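Local coordinates for protein phosphonate monoester hydrolase (Ruegeria pomeroyi, PDB 4UPK) that belongs to the sulfatase family of the alkaline phosphatase clan, at residues A[252-266]-A[306-319]. Sequence-based numbering, arbitrary orientation.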
ATOM      1  N   TYR A 252      -1.805  42.140 -29.381  1.00 16.22           N
ATOM      2  CA  TYR A 252      -1.860  40.830 -30.021  1.00 13.97           C
ATOM      3  C   TYR A 252      -3.125  40.480 -30.745  1.00 15.36           C
ATOM      4  O   TYR A 252      -3.061  39.697 -31.697  1.00 12.23           O
ATOM      5  CB  TYR A 252      -1.529  39.730 -29.017  1.00 14.27           C
ATOM      6  CG  TYR A 252      -0.182  39.909 -28.358  1.00 14.11           C
ATOM      7  CD1 TYR A 252       0.994  39.523 -29.007  1.00 15.04           C
ATOM      8  CD2 TYR A 252      -0.079  40.465 -27.087  1.00 13.75           C
ATOM      9  CE1 TYR A 252       2.244  39.705 -28.403  1.00 13.75           C
ATOM     10  CE2 TYR A 252       1.158  40.662 -26.482  1.00 14.42           C
ATOM     11  CZ  TYR A 252       2.317  40.274 -27.137  1.00 17.19           C
ATOM     12  OH  TYR A 252       3.517  40.421 -26.479  1.00 14.85           O
ATOM     13  N   ASN A 253      -4.279  41.009 -30.261  1.00 12.86           N
ATOM     14  CA  ASN A 253      -5.624  40.727 -30.764  1.00 12.75           C
ATOM     15  C   ASN A 253      -5.797  41.017 -32.265  1.00 17.09           C
ATOM     16  O   ASN A 253      -6.455  40.253 -32.962  1.00 16.21           O
ATOM     17  CB  ASN A 253      -6.672  41.485 -29.916  1.00  9.23           C
ATOM     18  CG  ASN A 253      -6.567  42.992 -29.991  1.00 25.96           C
ATOM     19  OD1 ASN A 253      -5.511  43.600 -29.771  1.00 16.18           O
ATOM     20  ND2 ASN A 253      -7.667  43.636 -30.303  1.00 15.12           N
ATOM     21  N   THR A 254      -5.201  42.116 -32.742  1.00 14.97           N
ATOM     22  CA  THR A 254      -5.261  42.588 -34.127  1.00 14.60           C
ATOM     23  C   THR A 254      -3.884  42.725 -34.787  1.00 17.72           C
ATOM     24  O   THR A 254      -3.809  43.240 -35.897  1.00 17.14           O
ATOM     25  CB  THR A 254      -6.025  43.903 -34.211  1.00 20.62           C
ATOM     26  OG1 THR A 254      -5.473  44.802 -33.255  1.00 22.34           O
ATOM     27  CG2 THR A 254      -7.530  43.735 -34.016  1.00 17.64           C
ATOM     28  N   MET A 255      -2.805  42.231 -34.151  1.00 16.18           N
ATOM     29  CA  MET A 255      -1.460  42.306 -34.735  1.00 17.23           C
ATOM     30  C   MET A 255      -1.349  41.682 -36.129  1.00 22.08           C
ATOM     31  O   MET A 255      -0.628  42.200 -36.969  1.00 21.93           O
ATOM     32  CB  MET A 255      -0.379  41.844 -33.748  1.00 19.78           C
ATOM     33  CG  MET A 255       0.013  40.375 -33.841  1.00 22.99           C
ATOM     34  SD  MET A 255       1.351  39.906 -32.726  1.00 27.00           S
ATOM     35  CE  MET A 255       2.548  41.067 -33.136  1.00 24.61           C
ATOM     36  N   TYR A 256      -2.130  40.614 -36.381  1.00 20.61           N
ATOM     37  CA  TYR A 256      -2.216  39.926 -37.670  1.00 20.22           C
ATOM     38  C   TYR A 256      -3.576  40.213 -38.307  1.00 24.10           C
ATOM     39  O   TYR A 256      -4.617  40.092 -37.662  1.00 23.55           O
ATOM     40  CB  TYR A 256      -1.944  38.401 -37.538  1.00 19.93           C
ATOM     41  CG  TYR A 256      -0.613  38.080 -36.880  1.00 19.46           C
ATOM     42  CD1 TYR A 256       0.582  38.608 -37.379  1.00 20.76           C
ATOM     43  CD2 TYR A 256      -0.549  37.297 -35.734  1.00 18.58           C
ATOM     44  CE1 TYR A 256       1.804  38.333 -36.767  1.00 19.61           C
ATOM     45  CE2 TYR A 256       0.666  37.015 -35.119  1.00 18.75           C
ATOM     46  CZ  TYR A 256       1.840  37.544 -35.630  1.00 23.06           C
ATOM     47  OH  TYR A 256       3.041  37.274 -35.015  1.00 22.53           O
ATOM     48  N   ASP A 257      -3.548  40.655 -39.559  1.00 21.70           N
ATOM     49  CA  ASP A 257      -4.741  40.985 -40.322  1.00 21.57           C
ATOM     50  C   ASP A 257      -5.359  39.683 -40.843  1.00 23.51           C
ATOM     51  O   ASP A 257      -4.688  38.982 -41.598  1.00 23.25           O
ATOM     52  CB  ASP A 257      -4.377  41.939 -41.480  1.00 23.95           C
ATOM     53  CG  ASP A 257      -5.519  42.469 -42.331  1.00 30.41           C
ATOM     54  OD1 ASP A 257      -6.679  42.057 -42.107  1.00 29.80           O
ATOM     55  OD2 ASP A 257      -5.249  43.276 -43.228  1.00 39.78           O
ATOM     56  N   PRO A 258      -6.633  39.357 -40.467  1.00 19.27           N
ATOM     57  CA  PRO A 258      -7.272  38.119 -40.968  1.00 18.82           C
ATOM     58  C   PRO A 258      -7.417  38.063 -42.500  1.00 22.73           C
ATOM     59  O   PRO A 258      -7.434  36.970 -43.074  1.00 22.04           O
ATOM     60  CB  PRO A 258      -8.642  38.147 -40.298  1.00 20.75           C
ATOM     61  CG  PRO A 258      -8.467  39.015 -39.080  1.00 24.07           C
ATOM     62  CD  PRO A 258      -7.547  40.090 -39.565  1.00 20.00           C
ATOM     63  N   ALA A 259      -7.475  39.242 -43.148  1.00 19.52           N
ATOM     64  CA  ALA A 259      -7.593  39.404 -44.602  1.00 20.36           C
ATOM     65  C   ALA A 259      -6.306  39.080 -45.360  1.00 25.22           C
ATOM     66  O   ALA A 259      -6.365  38.875 -46.577  1.00 25.56           O
ATOM     67  CB  ALA A 259      -8.055  40.815 -44.933  1.00 21.33           C
ATOM     68  N   LYS A 260      -5.152  39.007 -44.651  1.00 20.94           N
ATOM     69  CA  LYS A 260      -3.851  38.729 -45.284  1.00 20.47           C
ATOM     70  C   LYS A 260      -3.300  37.345 -44.935  1.00 23.56           C
ATOM     71  O   LYS A 260      -2.214  36.955 -45.378  1.00 24.07           O
ATOM     72  CB  LYS A 260      -2.851  39.859 -44.977  1.00 23.45           C
ATOM     73  CG  LYS A 260      -3.220  41.189 -45.645  1.00 40.07           C
ATOM     74  CD  LYS A 260      -2.513  42.375 -45.008  1.00 56.56           C
ATOM     75  CE  LYS A 260      -2.951  43.688 -45.616  1.00 68.77           C
ATOM     76  NZ  LYS A 260      -2.352  44.847 -44.913  1.00 78.27           N
ATOM     77  N   LEU A 261      -4.079  36.578 -44.180  1.00 18.28           N
ATOM     78  CA  LEU A 261      -3.688  35.243 -43.797  1.00 17.17           C
ATOM     79  C   LEU A 261      -4.125  34.230 -44.859  1.00 23.47           C
ATOM     80  O   LEU A 261      -5.142  34.451 -45.533  1.00 23.72           O
ATOM     81  CB  LEU A 261      -4.344  34.888 -42.459  1.00 16.42           C
ATOM     82  CG  LEU A 261      -3.801  35.560 -41.186  1.00 19.65           C
ATOM     83  CD1 LEU A 261      -4.507  35.014 -39.997  1.00 19.85           C
ATOM     84  CD2 LEU A 261      -2.304  35.315 -41.006  1.00 19.43           C
ATOM     85  N   PRO A 262      -3.408  33.094 -45.024  1.00 20.03           N
ATOM     86  CA  PRO A 262      -3.909  32.081 -45.971  1.00 19.99           C
ATOM     87  C   PRO A 262      -5.175  31.429 -45.387  1.00 22.87           C
ATOM     88  O   PRO A 262      -5.341  31.380 -44.167  1.00 20.65           O
ATOM     89  CB  PRO A 262      -2.757  31.067 -46.069  1.00 21.45           C
ATOM     90  CG  PRO A 262      -1.983  31.221 -44.812  1.00 24.82           C
ATOM     91  CD  PRO A 262      -2.191  32.630 -44.310  1.00 20.60           C
ATOM     92  N   LEU A 263      -6.080  30.976 -46.255  1.00 20.99           N
ATOM     93  CA  LEU A 263      -7.297  30.290 -45.826  1.00 20.23           C
ATOM     94  C   LEU A 263      -6.908  28.886 -45.342  1.00 24.30           C
ATOM     95  O   LEU A 263      -5.834  28.402 -45.721  1.00 24.96           O
ATOM     96  CB  LEU A 263      -8.322  30.204 -46.990  1.00 19.94           C
ATOM     97  CG  LEU A 263      -9.134  31.491 -47.283  1.00 25.11           C
ATOM     98  CD1 LEU A 263      -9.845  31.379 -48.629  1.00 25.59           C
ATOM     99  CD2 LEU A 263     -10.156  31.794 -46.178  1.00 26.77           C
ATOM    100  N   PRO A 264      -7.728  28.191 -44.514  1.00 19.72           N
ATOM    101  CA  PRO A 264      -7.352  26.819 -44.118  1.00 18.02           C
ATOM    102  C   PRO A 264      -7.302  25.863 -45.312  1.00 22.20           C
ATOM    103  O   PRO A 264      -7.941  26.116 -46.341  1.00 21.72           O
ATOM    104  CB  PRO A 264      -8.488  26.399 -43.181  1.00 18.92           C
ATOM    105  CG  PRO A 264      -9.165  27.659 -42.778  1.00 23.25           C
ATOM    106  CD  PRO A 264      -9.032  28.579 -43.929  1.00 19.83           C
ATOM    107  N   ALA A 265      -6.538  24.757 -45.170  1.00 18.41           N
ATOM    108  CA  ALA A 265      -6.463  23.686 -46.166  1.00 16.88           C
ATOM    109  C   ALA A 265      -7.722  22.842 -45.941  1.00 19.08           C
ATOM    110  O   ALA A 265      -7.930  22.319 -44.847  1.00 17.68           O
ATOM    111  CB  ALA A 265      -5.205  22.848 -45.956  1.00 16.91           C
ATOM    112  N   ARG A 266      -8.606  22.790 -46.945  1.00 17.41           N
ATOM    113  CA  ARG A 266      -9.896  22.097 -46.819  1.00 17.59           C
ATOM    114  C   ARG A 266     -10.504  21.795 -48.172  1.00 22.47           C
ATOM    115  O   ARG A 266     -10.145  22.435 -49.165  1.00 23.15           O
ATOM    116  CB  ARG A 266     -10.892  22.962 -45.996  1.00 17.64           C
ATOM    117  CG  ARG A 266     -11.103  24.347 -46.629  1.00 24.27           C
ATOM    118  CD  ARG A 266     -11.950  25.304 -45.841  1.00 31.67           C
ATOM    119  NE  ARG A 266     -12.035  26.562 -46.573  1.00 30.19           N
ATOM    120  CZ  ARG A 266     -12.597  27.677 -46.119  1.00 33.62           C
ATOM    121  NH1 ARG A 266     -13.167  27.704 -44.923  1.00 20.20           N
ATOM    122  NH2 ARG A 266     -12.609  28.764 -46.864  1.00 23.07           N
ATOM    123  N   ILE A 306     -13.560  32.565 -39.453  1.00 19.69           N
ATOM    124  CA  ILE A 306     -12.473  31.580 -39.455  1.00 20.29           C
ATOM    125  C   ILE A 306     -11.097  32.242 -39.439  1.00 23.78           C
ATOM    126  O   ILE A 306     -10.267  31.888 -38.596  1.00 23.76           O
ATOM    127  CB  ILE A 306     -12.674  30.532 -40.599  1.00 24.52           C
ATOM    128  CG1 ILE A 306     -13.887  29.613 -40.295  1.00 25.04           C
ATOM    129  CG2 ILE A 306     -11.418  29.694 -40.859  1.00 25.97           C
ATOM    130  CD1 ILE A 306     -14.598  29.061 -41.563  1.00 37.25           C
ATOM    131  N   GLN A 307     -10.883  33.249 -40.309  1.00 20.36           N
ATOM    132  CA  GLN A 307      -9.616  33.983 -40.414  1.00 19.08           C
ATOM    133  C   GLN A 307      -9.293  34.845 -39.180  1.00 21.49           C
ATOM    134  O   GLN A 307      -8.122  35.014 -38.831  1.00 19.14           O
ATOM    135  CB  GLN A 307      -9.538  34.776 -41.730  1.00 20.31           C
ATOM    136  CG  GLN A 307      -9.559  33.904 -42.995  1.00 23.95           C
ATOM    137  CD  GLN A 307      -8.377  32.988 -43.142  1.00 32.06           C
ATOM    138  OE1 GLN A 307      -8.354  31.875 -42.625  1.00 26.21           O
ATOM    139  NE2 GLN A 307      -7.379  33.412 -43.890  1.00 29.46           N
ATOM    140  N   THR A 308     -10.340  35.352 -38.509  1.00 20.07           N
ATOM    141  CA  THR A 308     -10.225  36.170 -37.301  1.00 19.93           C
ATOM    142  C   THR A 308      -9.711  35.329 -36.143  1.00 20.87           C
ATOM    143  O   THR A 308      -8.748  35.727 -35.487  1.00 17.88           O
ATOM    144  CB  THR A 308     -11.532  36.943 -37.035  1.00 26.22           C
ATOM    145  OG1 THR A 308     -11.828  37.740 -38.186  1.00 23.14           O
ATOM    146  CG2 THR A 308     -11.437  37.837 -35.830  1.00 21.45           C
ATOM    147  N   LEU A 309     -10.314  34.142 -35.942  1.00 18.06           N
ATOM    148  CA  LEU A 309      -9.932  33.165 -34.936  1.00 17.46           C
ATOM    149  C   LEU A 309      -8.487  32.737 -35.166  1.00 21.15           C
ATOM    150  O   LEU A 309      -7.721  32.635 -34.211  1.00 22.79           O
ATOM    151  CB  LEU A 309     -10.862  31.941 -35.039  1.00 18.28           C
ATOM    152  CG  LEU A 309     -12.028  31.896 -34.060  1.00 24.33           C
ATOM    153  CD1 LEU A 309     -13.110  32.897 -34.426  1.00 24.89           C
ATOM    154  CD2 LEU A 309     -12.595  30.506 -33.972  1.00 25.11           C
ATOM    155  N   ARG A 310      -8.115  32.505 -36.444  1.00 16.52           N
ATOM    156  CA  ARG A 310      -6.782  32.126 -36.905  1.00 14.82           C
ATOM    157  C   ARG A 310      -5.754  33.224 -36.581  1.00 17.70           C
ATOM    158  O   ARG A 310      -4.690  32.901 -36.052  1.00 17.79           O
ATOM    159  CB  ARG A 310      -6.822  31.771 -38.402  1.00 13.35           C
ATOM    160  CG  ARG A 310      -7.360  30.373 -38.645  1.00 12.84           C
ATOM    161  CD  ARG A 310      -7.757  30.061 -40.082  1.00 18.20           C
ATOM    162  NE  ARG A 310      -6.633  30.043 -41.031  1.00 20.38           N
ATOM    163  CZ  ARG A 310      -5.855  28.990 -41.273  1.00 31.98           C
ATOM    164  NH1 ARG A 310      -6.061  27.843 -40.637  1.00 23.43           N
ATOM    165  NH2 ARG A 310      -4.863  29.076 -42.160  1.00 17.74           N
ATOM    166  N   ALA A 311      -6.112  34.519 -36.804  1.00 13.19           N
ATOM    167  CA  ALA A 311      -5.269  35.675 -36.473  1.00 12.65           C
ATOM    168  C   ALA A 311      -5.092  35.838 -34.939  1.00 16.60           C
ATOM    169  O   ALA A 311      -3.994  36.187 -34.497  1.00 16.72           O
ATOM    170  CB  ALA A 311      -5.849  36.951 -37.076  1.00 13.36           C
ATOM    171  N   VAL A 312      -6.165  35.599 -34.147  1.00 11.97           N
ATOM    172  CA  VAL A 312      -6.149  35.679 -32.677  1.00 12.14           C
ATOM    173  C   VAL A 312      -5.228  34.601 -32.101  1.00 17.12           C
ATOM    174  O   VAL A 312      -4.400  34.907 -31.246  1.00 18.25           O
ATOM    175  CB  VAL A 312      -7.587  35.666 -32.064  1.00 15.25           C
ATOM    176  CG1 VAL A 312      -7.545  35.500 -30.536  1.00 14.33           C
ATOM    177  CG2 VAL A 312      -8.357  36.936 -32.457  1.00 14.50           C
ATOM    178  N   TYR A 313      -5.349  33.355 -32.610  1.00 14.71           N
ATOM    179  CA  TYR A 313      -4.538  32.187 -32.254  1.00 14.46           C
ATOM    180  C   TYR A 313      -3.042  32.466 -32.481  1.00 18.91           C
ATOM    181  O   TYR A 313      -2.232  32.199 -31.585  1.00 18.64           O
ATOM    182  CB  TYR A 313      -4.993  30.970 -33.086  1.00 15.68           C
ATOM    183  CG  TYR A 313      -4.105  29.747 -32.969  1.00 16.14           C
ATOM    184  CD1 TYR A 313      -3.023  29.559 -33.829  1.00 18.41           C
ATOM    185  CD2 TYR A 313      -4.381  28.748 -32.046  1.00 16.18           C
ATOM    186  CE1 TYR A 313      -2.213  28.425 -33.743  1.00 17.10           C
ATOM    187  CE2 TYR A 313      -3.580  27.606 -31.953  1.00 16.43           C
ATOM    188  CZ  TYR A 313      -2.500  27.449 -32.806  1.00 17.67           C
ATOM    189  OH  TYR A 313      -1.706  26.321 -32.731  1.00 14.03           O
ATOM    190  N   LEU A 314      -2.681  32.995 -33.675  1.00 15.31           N
ATOM    191  CA  LEU A 314      -1.307  33.347 -34.016  1.00 15.56           C
ATOM    192  C   LEU A 314      -0.759  34.469 -33.125  1.00 19.11           C
ATOM    193  O   LEU A 314       0.412  34.431 -32.767  1.00 20.48           O
ATOM    194  CB  LEU A 314      -1.162  33.706 -35.512  1.00 16.41           C
ATOM    195  CG  LEU A 314      -1.480  32.621 -36.548  1.00 20.09           C
ATOM    196  CD1 LEU A 314      -1.488  33.208 -37.946  1.00 20.41           C
ATOM    197  CD2 LEU A 314      -0.489  31.452 -36.462  1.00 22.23           C
ATOM    198  N   GLY A 315      -1.618  35.408 -32.728  1.00 15.44           N
ATOM    199  CA  GLY A 315      -1.260  36.512 -31.830  1.00 14.76           C
ATOM    200  C   GLY A 315      -0.917  36.044 -30.424  1.00 17.15           C
ATOM    201  O   GLY A 315       0.040  36.533 -29.834  1.00 16.65           O
ATOM    202  N   LEU A 316      -1.645  35.020 -29.911  1.00 14.59           N
ATOM    203  CA  LEU A 316      -1.415  34.361 -28.610  1.00 12.57           C
ATOM    204  C   LEU A 316      -0.110  33.559 -28.612  1.00 15.92           C
ATOM    205  O   LEU A 316       0.580  33.540 -27.586  1.00 17.58           O
ATOM    206  CB  LEU A 316      -2.600  33.466 -28.206  1.00 11.82           C
ATOM    207  CG  LEU A 316      -3.881  34.179 -27.777  1.00 14.98           C
ATOM    208  CD1 LEU A 316      -5.070  33.185 -27.742  1.00 14.87           C
ATOM    209  CD2 LEU A 316      -3.707  34.873 -26.442  1.00 13.79           C
ATOM    210  N   ALA A 317       0.228  32.905 -29.746  1.00 11.35           N
ATOM    211  CA  ALA A 317       1.489  32.168 -29.950  1.00 11.11           C
ATOM    212  C   ALA A 317       2.673  33.175 -29.907  1.00 15.05           C
ATOM    213  O   ALA A 317       3.657  32.908 -29.229  1.00 16.28           O
ATOM    214  CB  ALA A 317       1.469  31.427 -31.271  1.00 11.63           C
ATOM    215  N   THR A 318       2.544  34.346 -30.556  1.00 11.03           N
ATOM    216  CA  THR A 318       3.566  35.405 -30.503  1.00 11.52           C
ATOM    217  C   THR A 318       3.760  35.900 -29.023  1.00 13.24           C
ATOM    218  O   THR A 318       4.894  36.047 -28.589  1.00 13.17           O
ATOM    219  CB  THR A 318       3.279  36.487 -31.580  1.00 19.47           C
ATOM    220  OG1 THR A 318       3.518  35.899 -32.861  1.00 19.97           O
ATOM    221  CG2 THR A 318       4.166  37.754 -31.442  1.00 13.59           C
ATOM    222  N   GLU A 319       2.667  36.087 -28.253  1.00  8.27           N
ATOM    223  CA  GLU A 319       2.767  36.488 -26.856  1.00  8.13           C
ATOM    224  C   GLU A 319       3.444  35.393 -25.998  1.00 15.45           C
ATOM    225  O   GLU A 319       4.243  35.718 -25.131  1.00 17.31           O
ATOM    226  CB  GLU A 319       1.407  36.908 -26.290  1.00  8.63           C
ATOM    227  CG  GLU A 319       1.514  37.524 -24.885  1.00  9.57           C
ATOM    228  CD  GLU A 319       0.203  37.573 -24.122  1.00 13.14           C
ATOM    229  OE1 GLU A 319      -0.732  36.832 -24.499  1.00 16.54           O
ATOM    230  OE2 GLU A 319       0.096  38.371 -23.164  1.00 10.86           O
TER
HETATM  231  O   HOH W   1      -3.778  38.884 -34.091  1.00  9.46           O
HETATM  232  O   HOH W   2      -8.152  35.932 -45.384  1.00 16.11           O
HETATM  233  O   HOH W   3      -3.781  27.311 -44.615  1.00 34.60           O
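Two side chains of helix 303-333, Q307 and R310, close on the carbonyl oxygen of P262 from opposite faces of its peptide plane. Q307 NE2 donates at 2.9 Å and nearly straight (166°), with P262 O in its amide plane; R310 NH2 gives a longer, more bent bond of 3.1 Å. A flat amide and a guanidinium suit this place, since their N-H groups can reach one oxygen from its two faces, well off the carbonyl plane. The bend of Q307 at chi2 (-64°) turns the amide so that NE2 meets P262 O. R310 NH1 turns elsewhere, to L352 O, while the P264 ring lies over one face of the guanidinium. At the other end, Y256 OH donates to T318 OG1 at 2.6 Å, and both hydroxyls also bond to the backbone of E58.

Water also bridges the two segments. One donates to P258 O and accepts from Q307 NE2, and another sits between Y252 O and A311 O.

The apolar contacts run along the helix. Small A311 lets Y256, P258 and L261 come close, L261 CD1 lying 3.8 Å from A311 CB. L261 CD2 and L314 CD1 meet tip to tip, and P264 CG packs on I306 CG2. G315, lacking a side chain, admits the Y252 backbone. E319 CB stands 3.5 Å above the centre of the Y252 ring in a CH-pi contact; its carboxylate, 28° from the ring plane, stacks toward CE2, with OE2 bonded to S212 OG.

Directional bonds at P262 and Y256, with close packing between and around them, thus hold an irregular segment along more than three helical turns of the sulfatase-family fold.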